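PDB 6GRH: microcin B17-processing protein McbB from Escherichia coli str. K-12 substr. MG1655, which is needed to process the inactive microcin B17 precursor, McbA, into the active peptide antibiotic. Local coordinates for residues Leu145-Val153 with Lys223-Ala231; Tyr173-Val183 with Ser242-Leu253. All blocks are in the same frame, centred on the assembly; numbering follows the deposited sequence.

Contact 1. Residues Leu145-Val153 with Lys223-Ala231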
loop_
_atom_site.group_PDB
_atom_site.type_symbol
_atom_site.label_atom_id
_atom_site.label_comp_id
_atom_site.label_asym_id
_atom_site.label_seq_id
_atom_site.Cartn_x
_atom_site.Cartn_y
_atom_site.Cartn_z
ATOM N N LEU B 145 -3.854 -20.715 -18.804
ATOM C CA LEU B 145 -2.574 -21.303 -19.203
ATOM C C LEU B 145 -1.815 -21.940 -18.036
ATOM O O LEU B 145 -1.510 -21.253 -17.050
ATOM C CB LEU B 145 -1.690 -20.225 -19.827
ATOM C CG LEU B 145 -2.247 -19.587 -21.101
ATOM C CD1 LEU B 145 -1.342 -18.467 -21.587
ATOM C CD2 LEU B 145 -2.419 -20.637 -22.186
ATOM N N GLU B 146 -1.533 -23.239 -18.136
ATOM C CA GLU B 146 -0.531 -23.897 -17.286
ATOM C C GLU B 146 0.885 -23.586 -17.745
ATOM O O GLU B 146 1.774 -23.330 -16.929
ATOM C CB GLU B 146 -0.733 -25.419 -17.236
ATOM C CG GLU B 146 -1.832 -25.814 -16.290
ATOM C CD GLU B 146 -1.881 -27.282 -15.892
ATOM O OE1 GLU B 146 -0.917 -28.058 -16.094
ATOM O OE2 GLU B 146 -2.922 -27.626 -15.314
ATOM N N ASN B 147 1.108 -23.611 -19.050
ATOM C CA ASN B 147 2.412 -23.298 -19.595
ATOM C C ASN B 147 2.342 -21.917 -20.234
ATOM O O ASN B 147 1.995 -21.763 -21.397
ATOM C CB ASN B 147 2.843 -24.390 -20.546
ATOM C CG ASN B 147 2.838 -25.743 -19.870
ATOM O OD1 ASN B 147 3.420 -25.912 -18.787
ATOM N ND2 ASN B 147 2.140 -26.712 -20.470
ATOM N N TYR B 148 2.683 -20.913 -19.434
ATOM C CA TYR B 148 2.502 -19.520 -19.822
ATOM C C TYR B 148 3.540 -19.093 -20.875
ATOM O O TYR B 148 4.686 -19.459 -20.800
ATOM C CB TYR B 148 2.617 -18.624 -18.592
ATOM C CG TYR B 148 2.508 -17.177 -18.922
ATOM C CD1 TYR B 148 1.280 -16.545 -18.955
ATOM C CD2 TYR B 148 3.656 -16.431 -19.239
ATOM C CE1 TYR B 148 1.182 -15.211 -19.310
ATOM C CE2 TYR B 148 3.575 -15.100 -19.574
ATOM C CZ TYR B 148 2.336 -14.490 -19.612
ATOM O OH TYR B 148 2.266 -13.165 -19.921
ATOM N N HIS B 149 3.101 -18.331 -21.855
ATOM C CA HIS B 149 3.995 -17.539 -22.693
ATOM C C HIS B 149 3.189 -16.312 -23.075
ATOM O O HIS B 149 2.018 -16.455 -23.462
ATOM C CB HIS B 149 4.473 -18.287 -23.948
ATOM C CG HIS B 149 5.675 -17.655 -24.583
ATOM N ND1 HIS B 149 5.630 -16.417 -25.184
ATOM C CD2 HIS B 149 6.966 -18.061 -24.661
ATOM C CE1 HIS B 149 6.837 -16.087 -25.611
ATOM N NE2 HIS B 149 7.667 -17.069 -25.305
ATOM N N SER B 150 3.806 -15.129 -22.978
ATOM C CA SER B 150 3.150 -13.863 -23.314
ATOM C C SER B 150 2.638 -13.774 -24.747
ATOM O O SER B 150 1.631 -13.123 -24.974
ATOM C CB SER B 150 4.073 -12.663 -23.032
ATOM O OG SER B 150 5.276 -12.740 -23.763
ATOM N N ASP B 151 3.338 -14.393 -25.697
ATOM C CA ASP B 151 2.878 -14.491 -27.089
ATOM C C ASP B 151 1.483 -15.100 -27.258
ATOM O O ASP B 151 0.772 -14.734 -28.181
ATOM C CB ASP B 151 3.861 -15.303 -27.957
ATOM C CG ASP B 151 5.086 -14.507 -28.384
ATOM O OD1 ASP B 151 5.165 -13.283 -28.133
ATOM O OD2 ASP B 151 5.980 -15.115 -29.002
ATOM N N ILE B 152 1.102 -16.032 -26.382
ATOM C CA ILE B 152 -0.232 -16.648 -26.451
ATOM C C ILE B 152 -1.297 -15.605 -26.132
ATOM O O ILE B 152 -2.285 -15.485 -26.828
ATOM C CB ILE B 152 -0.359 -17.821 -25.485
ATOM C CG1 ILE B 152 0.627 -18.935 -25.894
ATOM C CG2 ILE B 152 -1.793 -18.312 -25.454
ATOM C CD1 ILE B 152 0.796 -20.021 -24.859
ATOM N N VAL B 153 -1.067 -14.822 -25.079
ATOM C CA VAL B 153 -1.989 -13.757 -24.715
ATOM C C VAL B 153 -2.065 -12.735 -25.840
ATOM O O VAL B 153 -3.151 -12.272 -26.184
ATOM C CB VAL B 153 -1.603 -13.079 -23.378
ATOM C CG1 VAL B 153 -2.593 -11.969 -23.026
ATOM C CG2 VAL B 153 -1.561 -14.105 -22.261
ATOM N N LYS B 223 14.407 -5.038 -25.830
ATOM C CA LYS B 223 14.273 -6.338 -26.474
ATOM C C LYS B 223 12.802 -6.543 -26.803
ATOM O O LYS B 223 11.927 -5.889 -26.218
ATOM C CB LYS B 223 14.763 -7.467 -25.554
ATOM C CG LYS B 223 16.234 -7.368 -25.153
ATOM N N LYS B 224 12.537 -7.445 -27.744
ATOM C CA LYS B 224 11.174 -7.862 -28.031
ATOM C C LYS B 224 10.522 -8.254 -26.700
ATOM O O LYS B 224 11.096 -9.041 -25.949
ATOM C CB LYS B 224 11.129 -9.032 -29.035
ATOM C CG LYS B 224 9.705 -9.500 -29.362
ATOM C CD LYS B 224 9.651 -10.435 -30.578
ATOM N N TYR B 225 9.360 -7.669 -26.421
ATOM C CA TYR B 225 8.622 -7.942 -25.195
ATOM C C TYR B 225 8.124 -9.354 -25.258
ATOM O O TYR B 225 7.208 -9.661 -26.032
ATOM C CB TYR B 225 7.434 -6.976 -24.995
ATOM C CG TYR B 225 6.762 -7.124 -23.635
ATOM C CD1 TYR B 225 5.774 -8.069 -23.427
ATOM C CD2 TYR B 225 7.130 -6.316 -22.550
ATOM C CE1 TYR B 225 5.160 -8.216 -22.187
ATOM C CE2 TYR B 225 6.519 -6.453 -21.300
ATOM C CZ TYR B 225 5.519 -7.401 -21.130
ATOM O OH TYR B 225 4.900 -7.577 -19.899
ATOM N N GLN B 226 8.752 -10.234 -24.488
ATOM C CA GLN B 226 8.256 -11.595 -24.380
ATOM C C GLN B 226 8.762 -12.244 -23.112
ATOM O O GLN B 226 9.864 -11.915 -22.632
ATOM C CB GLN B 226 8.597 -12.435 -25.622
ATOM C CG GLN B 226 9.930 -13.183 -25.623
ATOM C CD GLN B 226 10.330 -13.625 -27.024
ATOM O OE1 GLN B 226 11.376 -13.212 -27.542
ATOM N NE2 GLN B 226 9.487 -14.441 -27.657
ATOM N N MET B 227 7.958 -13.158 -22.567
ATOM C CA MET B 227 8.370 -13.879 -21.377
ATOM C C MET B 227 7.560 -15.112 -21.042
ATOM O O MET B 227 6.410 -15.276 -21.459
ATOM C CB MET B 227 8.302 -12.951 -20.187
ATOM C CG MET B 227 7.021 -12.154 -20.154
ATOM S SD MET B 227 6.810 -11.674 -18.464
ATOM C CE MET B 227 5.280 -10.753 -18.617
ATOM N N THR B 228 8.212 -15.949 -20.249
ATOM C CA THR B 228 7.610 -17.066 -19.564
ATOM C C THR B 228 7.660 -16.718 -18.075
ATOM O O THR B 228 8.250 -15.696 -17.699
ATOM C CB THR B 228 8.415 -18.338 -19.842
ATOM O OG1 THR B 228 9.756 -18.134 -19.402
ATOM C CG2 THR B 228 8.418 -18.658 -21.348
ATOM N N LEU B 229 7.065 -17.557 -17.235
ATOM C CA LEU B 229 6.975 -17.270 -15.800
ATOM C C LEU B 229 7.367 -18.489 -14.985
ATOM O O LEU B 229 6.842 -19.568 -15.241
ATOM C CB LEU B 229 5.548 -16.893 -15.420
ATOM C CG LEU B 229 4.945 -15.650 -16.056
ATOM C CD1 LEU B 229 3.463 -15.540 -15.705
ATOM C CD2 LEU B 229 5.705 -14.389 -15.656
ATOM N N PRO B 230 8.270 -18.324 -13.995
ATOM C CA PRO B 230 8.534 -19.439 -13.102
ATOM C C PRO B 230 7.306 -19.741 -12.189
ATOM O O PRO B 230 6.548 -18.825 -11.811
ATOM C CB PRO B 230 9.763 -18.969 -12.299
ATOM C CG PRO B 230 9.640 -17.495 -12.270
ATOM C CD PRO B 230 8.954 -17.087 -13.554
ATOM N N ALA B 231 7.106 -21.019 -11.895
ATOM C CA ALA B 231 6.004 -21.470 -11.043
ATOM C C ALA B 231 6.254 -22.858 -10.523
ATOM O O ALA B 231 7.032 -23.596 -11.105
ATOM C CB ALA B 231 4.681 -21.467 -11.796
HETATM O O HOH W 1 5.947 -20.097 -18.381
HETATM O O HOH W 2 5.173 -11.559 -26.078
#
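Ser150 and Met227 join the start of helix 150-160 to the loop between helices 215-220 and 236-254. The motif is a helix N-cap met by an extended chain. Residues 225-229 run almost antiparallel to residues 148-151 (169°).

Two hydrogen bonds join the chains. Ser150 N gives its proton to Met227 O at 3.0 Å. Met227 N returns a bond to Ser150 OG, also 3.0 Å. The Ser150 OG lies between its own backbone N and carbonyl carbon (chi1 59°), which sets it facing Met227 N. The hydroxyl is also a donor, to a water 2.6 Å from Ser150 OG. That water donates in turn to Asp151 OD1 and Tyr225 O. A second water donates to Tyr148 O and accepts from Leu229 N, a bridge further along the pair.

The apolar part centres on Tyr148. Leu229 CD1 sits over one ring face, 3.7 Å from the centroid of the Tyr148 ring, in a CH-pi contact. The extended Met227 chain brings its CE near the Tyr148 hydroxyl. Ile197 of helix 193-204 touches Tyr148, Met227 and Leu229. The Tyr148 hydroxyl itself is hydrogen-bonded to His193.

Three loop residues border the His149 ring. Met227 O lies over one face, offset toward the rim. Gln226 NE2 comes to the ring edge, 3.7 Å from His149 CE1, with the amide almost perpendicular to the ring (85°). Thr228 CG2 is 3.7 Å from His149 CD2. His149 is the N-cap residue, and its ring caps the helix through one bond: Asp151 N donates to His149 ND1 at 3.1 Å, within the ring plane.

Contact 2. Residues Tyr173-Val183 with Ser242-Leu253. With EDO (1,2-ethanediol), chain J.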
loop_
_atom_site.group_PDB
_atom_site.type_symbol
_atom_site.label_atom_id
_atom_site.label_comp_id
_atom_site.label_asym_id
_atom_site.label_seq_id
_atom_site.Cartn_x
_atom_site.Cartn_y
_atom_site.Cartn_z
ATOM N N TYR B 173 -0.117 -19.233 -13.553
ATOM C CA TYR B 173 0.578 -19.507 -12.325
ATOM C C TYR B 173 1.858 -18.701 -12.273
ATOM O O TYR B 173 2.526 -18.526 -13.266
ATOM C CB TYR B 173 0.846 -20.999 -12.184
ATOM C CG TYR B 173 -0.433 -21.806 -12.183
ATOM C CD1 TYR B 173 -1.086 -22.117 -10.992
ATOM C CD2 TYR B 173 -1.017 -22.228 -13.390
ATOM C CE1 TYR B 173 -2.274 -22.852 -10.991
ATOM C CE2 TYR B 173 -2.203 -22.959 -13.406
ATOM C CZ TYR B 173 -2.836 -23.265 -12.194
ATOM O OH TYR B 173 -4.016 -23.975 -12.216
ATOM N N LEU B 174 2.174 -18.186 -11.095
ATOM C CA LEU B 174 3.380 -17.409 -10.895
ATOM C C LEU B 174 3.887 -17.764 -9.526
ATOM O O LEU B 174 3.164 -17.564 -8.544
ATOM C CB LEU B 174 3.108 -15.906 -10.979
ATOM C CG LEU B 174 4.267 -14.958 -10.615
ATOM C CD1 LEU B 174 5.456 -15.195 -11.510
ATOM C CD2 LEU B 174 3.764 -13.525 -10.696
ATOM N N LYS B 175 5.089 -18.336 -9.501
ATOM C CA LYS B 175 5.757 -18.813 -8.294
ATOM C C LYS B 175 4.873 -19.816 -7.548
ATOM O O LYS B 175 4.599 -20.880 -8.092
ATOM C CB LYS B 175 6.218 -17.609 -7.457
ATOM C CG LYS B 175 7.284 -16.812 -8.202
ATOM C CD LYS B 175 7.925 -15.774 -7.293
ATOM C CE LYS B 175 9.094 -15.077 -7.970
ATOM N NZ LYS B 175 10.083 -14.644 -6.943
ATOM N N GLU B 176 4.367 -19.479 -6.360
ATOM C CA GLU B 176 3.470 -20.388 -5.632
ATOM C C GLU B 176 2.019 -19.913 -5.681
ATOM O O GLU B 176 1.214 -20.321 -4.837
ATOM C CB GLU B 176 3.945 -20.520 -4.184
ATOM C CG GLU B 176 5.326 -21.127 -4.072
ATOM C CD GLU B 176 5.876 -21.138 -2.655
ATOM O OE1 GLU B 176 5.660 -20.158 -1.898
ATOM O OE2 GLU B 176 6.548 -22.137 -2.308
ATOM N N SER B 177 1.678 -19.041 -6.636
ATOM C CA SER B 177 0.335 -18.512 -6.738
ATOM C C SER B 177 -0.388 -18.890 -8.013
ATOM O O SER B 177 0.232 -19.133 -9.068
ATOM C CB SER B 177 0.335 -16.994 -6.627
ATOM O OG SER B 177 0.897 -16.411 -7.794
ATOM N N PHE B 178 -1.704 -18.909 -7.891
ATOM C CA PHE B 178 -2.621 -18.941 -9.027
ATOM C C PHE B 178 -3.178 -17.517 -9.151
ATOM O O PHE B 178 -3.694 -16.945 -8.196
ATOM C CB PHE B 178 -3.700 -19.980 -8.791
ATOM C CG PHE B 178 -4.719 -20.072 -9.898
ATOM C CD1 PHE B 178 -4.324 -20.209 -11.213
ATOM C CD2 PHE B 178 -6.070 -19.985 -9.611
ATOM C CE1 PHE B 178 -5.259 -20.276 -12.231
ATOM C CE2 PHE B 178 -7.016 -20.058 -10.619
ATOM C CZ PHE B 178 -6.612 -20.200 -11.939
ATOM N N ARG B 179 -3.050 -16.936 -10.330
ATOM C CA ARG B 179 -3.496 -15.569 -10.603
ATOM C C ARG B 179 -4.685 -15.559 -11.530
ATOM O O ARG B 179 -4.665 -16.214 -12.570
ATOM C CB ARG B 179 -2.376 -14.789 -11.290
ATOM C CG ARG B 179 -1.109 -14.705 -10.473
ATOM C CD ARG B 179 -1.301 -13.763 -9.323
ATOM N NE ARG B 179 -0.080 -13.680 -8.521
ATOM C CZ ARG B 179 0.186 -12.733 -7.623
ATOM N NH1 ARG B 179 -0.654 -11.724 -7.395
ATOM N NH2 ARG B 179 1.337 -12.790 -6.974
ATOM N N ILE B 180 -5.706 -14.797 -11.180
ATOM C CA ILE B 180 -6.793 -14.545 -12.090
ATOM C C ILE B 180 -6.795 -13.034 -12.280
ATOM O O ILE B 180 -7.030 -12.280 -11.335
ATOM C CB ILE B 180 -8.154 -15.013 -11.542
ATOM C CG1 ILE B 180 -8.139 -16.525 -11.250
ATOM C CG2 ILE B 180 -9.264 -14.633 -12.523
ATOM C CD1 ILE B 180 -9.353 -16.979 -10.479
ATOM N N ASP B 181 -6.556 -12.586 -13.507
ATOM C CA ASP B 181 -6.556 -11.162 -13.768
ATOM C C ASP B 181 -7.954 -10.584 -13.612
ATOM O O ASP B 181 -8.967 -11.290 -13.692
ATOM C CB ASP B 181 -6.027 -10.848 -15.181
ATOM C CG ASP B 181 -4.565 -11.162 -15.352
ATOM O OD1 ASP B 181 -3.829 -11.311 -14.325
ATOM O OD2 ASP B 181 -4.147 -11.261 -16.549
ATOM N N GLY B 182 -8.013 -9.290 -13.363
ATOM C CA GLY B 182 -9.253 -8.553 -13.493
ATOM C C GLY B 182 -9.804 -8.682 -14.901
ATOM O O GLY B 182 -9.092 -9.032 -15.837
ATOM N N VAL B 183 -11.062 -8.331 -15.058
ATOM C CA VAL B 183 -11.694 -8.432 -16.346
ATOM C C VAL B 183 -11.130 -7.329 -17.216
ATOM O O VAL B 183 -11.173 -6.162 -16.839
ATOM C CB VAL B 183 -13.213 -8.264 -16.248
ATOM C CG1 VAL B 183 -13.815 -8.296 -17.653
ATOM C CG2 VAL B 183 -13.827 -9.360 -15.398
ATOM N N SER B 242 -7.802 -24.650 -8.407
ATOM C CA SER B 242 -7.890 -23.698 -9.534
ATOM C C SER B 242 -9.234 -23.787 -10.260
ATOM O O SER B 242 -9.870 -22.783 -10.554
ATOM C CB SER B 242 -6.764 -23.973 -10.538
ATOM O OG SER B 242 -5.479 -23.774 -9.949
ATOM N N TYR B 243 -9.656 -25.019 -10.524
ATOM C CA TYR B 243 -10.938 -25.306 -11.186
ATOM C C TYR B 243 -12.110 -24.678 -10.430
ATOM O O TYR B 243 -12.969 -24.041 -11.036
ATOM C CB TYR B 243 -11.106 -26.818 -11.271
ATOM C CG TYR B 243 -12.238 -27.382 -12.085
ATOM C CD1 TYR B 243 -12.189 -27.377 -13.476
ATOM C CD2 TYR B 243 -13.323 -28.003 -11.464
ATOM C CE1 TYR B 243 -13.208 -27.961 -14.232
ATOM C CE2 TYR B 243 -14.354 -28.595 -12.216
ATOM C CZ TYR B 243 -14.276 -28.576 -13.605
ATOM O OH TYR B 243 -15.282 -29.131 -14.349
ATOM N N HIS B 244 -12.123 -24.843 -9.107
ATOM C CA HIS B 244 -13.155 -24.234 -8.298
ATOM C C HIS B 244 -13.127 -22.701 -8.339
ATOM O O HIS B 244 -14.187 -22.063 -8.446
ATOM C CB HIS B 244 -13.056 -24.741 -6.869
ATOM C CG HIS B 244 -14.197 -24.325 -6.008
ATOM N ND1 HIS B 244 -15.505 -24.704 -6.260
ATOM C CD2 HIS B 244 -14.228 -23.542 -4.902
ATOM C CE1 HIS B 244 -16.290 -24.152 -5.350
ATOM N NE2 HIS B 244 -15.539 -23.456 -4.509
ATOM N N LEU B 245 -11.933 -22.105 -8.225
ATOM C CA LEU B 245 -11.813 -20.649 -8.322
ATOM C C LEU B 245 -12.279 -20.060 -9.650
ATOM O O LEU B 245 -12.932 -19.014 -9.670
ATOM C CB LEU B 245 -10.386 -20.188 -7.998
ATOM C CG LEU B 245 -9.960 -20.238 -6.546
ATOM C CD1 LEU B 245 -8.507 -19.767 -6.410
ATOM C CD2 LEU B 245 -10.812 -19.349 -5.684
ATOM N N ILE B 246 -11.968 -20.747 -10.741
ATOM C CA ILE B 246 -12.457 -20.388 -12.079
ATOM C C ILE B 246 -13.991 -20.427 -12.108
ATOM O O ILE B 246 -14.660 -19.446 -12.504
ATOM C CB ILE B 246 -11.839 -21.294 -13.158
ATOM C CG1 ILE B 246 -10.326 -21.044 -13.282
ATOM C CG2 ILE B 246 -12.483 -21.068 -14.525
ATOM C CD1 ILE B 246 -9.577 -22.022 -14.159
ATOM N N LYS B 247 -14.555 -21.543 -11.647
ATOM C CA LYS B 247 -15.997 -21.684 -11.597
ATOM C C LYS B 247 -16.669 -20.565 -10.809
ATOM O O LYS B 247 -17.612 -19.920 -11.299
ATOM C CB LYS B 247 -16.390 -23.044 -11.019
ATOM C CG LYS B 247 -17.878 -23.298 -11.210
ATOM C CD LYS B 247 -18.368 -24.487 -10.418
ATOM C CE LYS B 247 -18.717 -24.068 -9.005
ATOM N NZ LYS B 247 -19.307 -25.242 -8.354
ATOM N N ARG B 248 -16.164 -20.312 -9.595
ATOM C CA ARG B 248 -16.763 -19.291 -8.768
ATOM C C ARG B 248 -16.616 -17.900 -9.331
ATOM O O ARG B 248 -17.532 -17.101 -9.219
ATOM C CB ARG B 248 -16.248 -19.318 -7.342
ATOM C CG ARG B 248 -16.707 -20.534 -6.592
ATOM C CD ARG B 248 -18.236 -20.648 -6.535
ATOM N NE ARG B 248 -18.604 -21.532 -5.448
ATOM C CZ ARG B 248 -19.744 -22.192 -5.333
ATOM N NH1 ARG B 248 -20.714 -22.091 -6.243
ATOM N NH2 ARG B 248 -19.926 -22.944 -4.256
ATOM N N ARG B 249 -15.494 -17.634 -9.979
ATOM C CA ARG B 249 -15.319 -16.359 -10.619
ATOM C C ARG B 249 -16.276 -16.160 -11.798
ATOM O O ARG B 249 -16.896 -15.105 -11.936
ATOM C CB ARG B 249 -13.828 -16.147 -10.978
ATOM C CG ARG B 249 -13.543 -14.768 -11.518
ATOM C CD ARG B 249 -13.616 -13.737 -10.411
ATOM N NE ARG B 249 -13.362 -12.412 -10.944
ATOM C CZ ARG B 249 -14.128 -11.335 -10.800
ATOM N NH1 ARG B 249 -15.246 -11.342 -10.058
ATOM N NH2 ARG B 249 -13.739 -10.203 -11.385
ATOM N N LEU B 250 -16.405 -17.155 -12.648
ATOM C CA LEU B 250 -17.378 -17.099 -13.733
ATOM C C LEU B 250 -18.786 -16.952 -13.211
ATOM O O LEU B 250 -19.605 -16.212 -13.781
ATOM C CB LEU B 250 -17.298 -18.348 -14.628
ATOM C CG LEU B 250 -16.293 -18.353 -15.774
ATOM C CD1 LEU B 250 -16.269 -19.733 -16.405
ATOM C CD2 LEU B 250 -16.584 -17.266 -16.806
ATOM N N GLN B 251 -19.077 -17.687 -12.134
ATOM C CA GLN B 251 -20.374 -17.609 -11.480
ATOM C C GLN B 251 -20.674 -16.197 -10.986
ATOM O O GLN B 251 -21.771 -15.683 -11.255
ATOM C CB GLN B 251 -20.474 -18.645 -10.381
ATOM C CG GLN B 251 -21.823 -18.685 -9.693
ATOM C CD GLN B 251 -21.983 -19.882 -8.781
ATOM O OE1 GLN B 251 -21.063 -20.692 -8.613
ATOM N NE2 GLN B 251 -23.185 -20.056 -8.266
ATOM N N GLU B 252 -19.689 -15.542 -10.344
ATOM C CA GLU B 252 -19.852 -14.170 -9.896
ATOM C C GLU B 252 -20.220 -13.233 -11.024
ATOM O O GLU B 252 -21.070 -12.361 -10.857
ATOM C CB GLU B 252 -18.563 -13.601 -9.278
ATOM C CG GLU B 252 -18.225 -14.121 -7.920
ATOM C CD GLU B 252 -16.795 -13.760 -7.474
ATOM O OE1 GLU B 252 -16.127 -12.918 -8.115
ATOM O OE2 GLU B 252 -16.352 -14.350 -6.462
ATOM N N LEU B 253 -19.548 -13.407 -12.151
ATOM C CA LEU B 253 -19.664 -12.500 -13.294
ATOM C C LEU B 253 -20.882 -12.759 -14.171
ATOM O O LEU B 253 -21.523 -11.797 -14.597
ATOM C CB LEU B 253 -18.405 -12.570 -14.172
ATOM C CG LEU B 253 -17.131 -12.010 -13.501
ATOM C CD1 LEU B 253 -15.900 -12.474 -14.257
ATOM C CD2 LEU B 253 -17.172 -10.501 -13.429
HETATM C C1 EDO J . -22.634 -25.078 -4.506
HETATM O O1 EDO J . -22.882 -23.705 -4.192
HETATM C C2 EDO J . -22.271 -25.794 -3.216
HETATM O O2 EDO J . -21.660 -27.053 -3.487
HETATM O O HOH W 3 -10.949 -11.340 -11.764
#
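Phe178 and Ser242 meet in the tight part of this buried contact. Ser242 OG stands over the centre of the Phe178 ring, and Ser242 CB makes a CH-pi contact with the same face, 4.0 Å from the ring centroid. Two apolar side chains lie at the ring edge: Leu245 CD1 near Phe178 CD2, and Ile246 CG1 near Phe178 CZ. The phenyl group reaches them with CG anti to the backbone N (chi1 179°). Tyr173 OH lies 2.7 Å from Ser242 OG, which is also hydrogen-bonded to Glu238 O one turn back in the helix.

Further along, the contact thins. Ile180 CD1 comes to 4.2 Å from Leu245 CB. Val183 CG2 and Leu253 CD1 meet tip to tip at 3.9 Å. A water bridges the segments here, donating to Asp181 O and accepting from Arg249 NE, 2.8 Å from each. Arg249 NH1 forms a salt bridge with Glu252 OE1.

Arg248 belongs to another side of the helix. It binds 1,2-ethanediol, probably from the crystallisation liquor, through Arg248 NH2 to O1 at 3.1 Å. Arg248 and His244 hydrogen-bond to the second McbB subunit, and Lys247 forms a salt bridge with Glu238 of that subunit.

Strand 177-180 and helix 242-253 run nearly parallel (20°), their axes 10.3 Å apart. This is the layering of an alpha/beta fold, with helix 236-254 packed on the mixed sheet.

Contacts 1 and 2 have centres 18 Å apart and touch directly. Pro230 O of contact 1 is 2.8 Å from Lys175 N of contact 2, a probable hydrogen bond that ties the loop to the turn between strands 167-174 and 177-180. Leu145 O also packs on Tyr173 CD2 at 3.8 Å. Their segments alternate along the chain, and strand 167-174 follows helix 150-160. His193 joins the two: its NE2 bonds to Tyr148 OH and its ND1 to Asp181 OD2. It is next to Cys192, which binds zinc with Cys195, Cys290 and Cys292. The Tyr225 side chain is about 9 Å from the zinc ion, and that of Val183 about 13 Å.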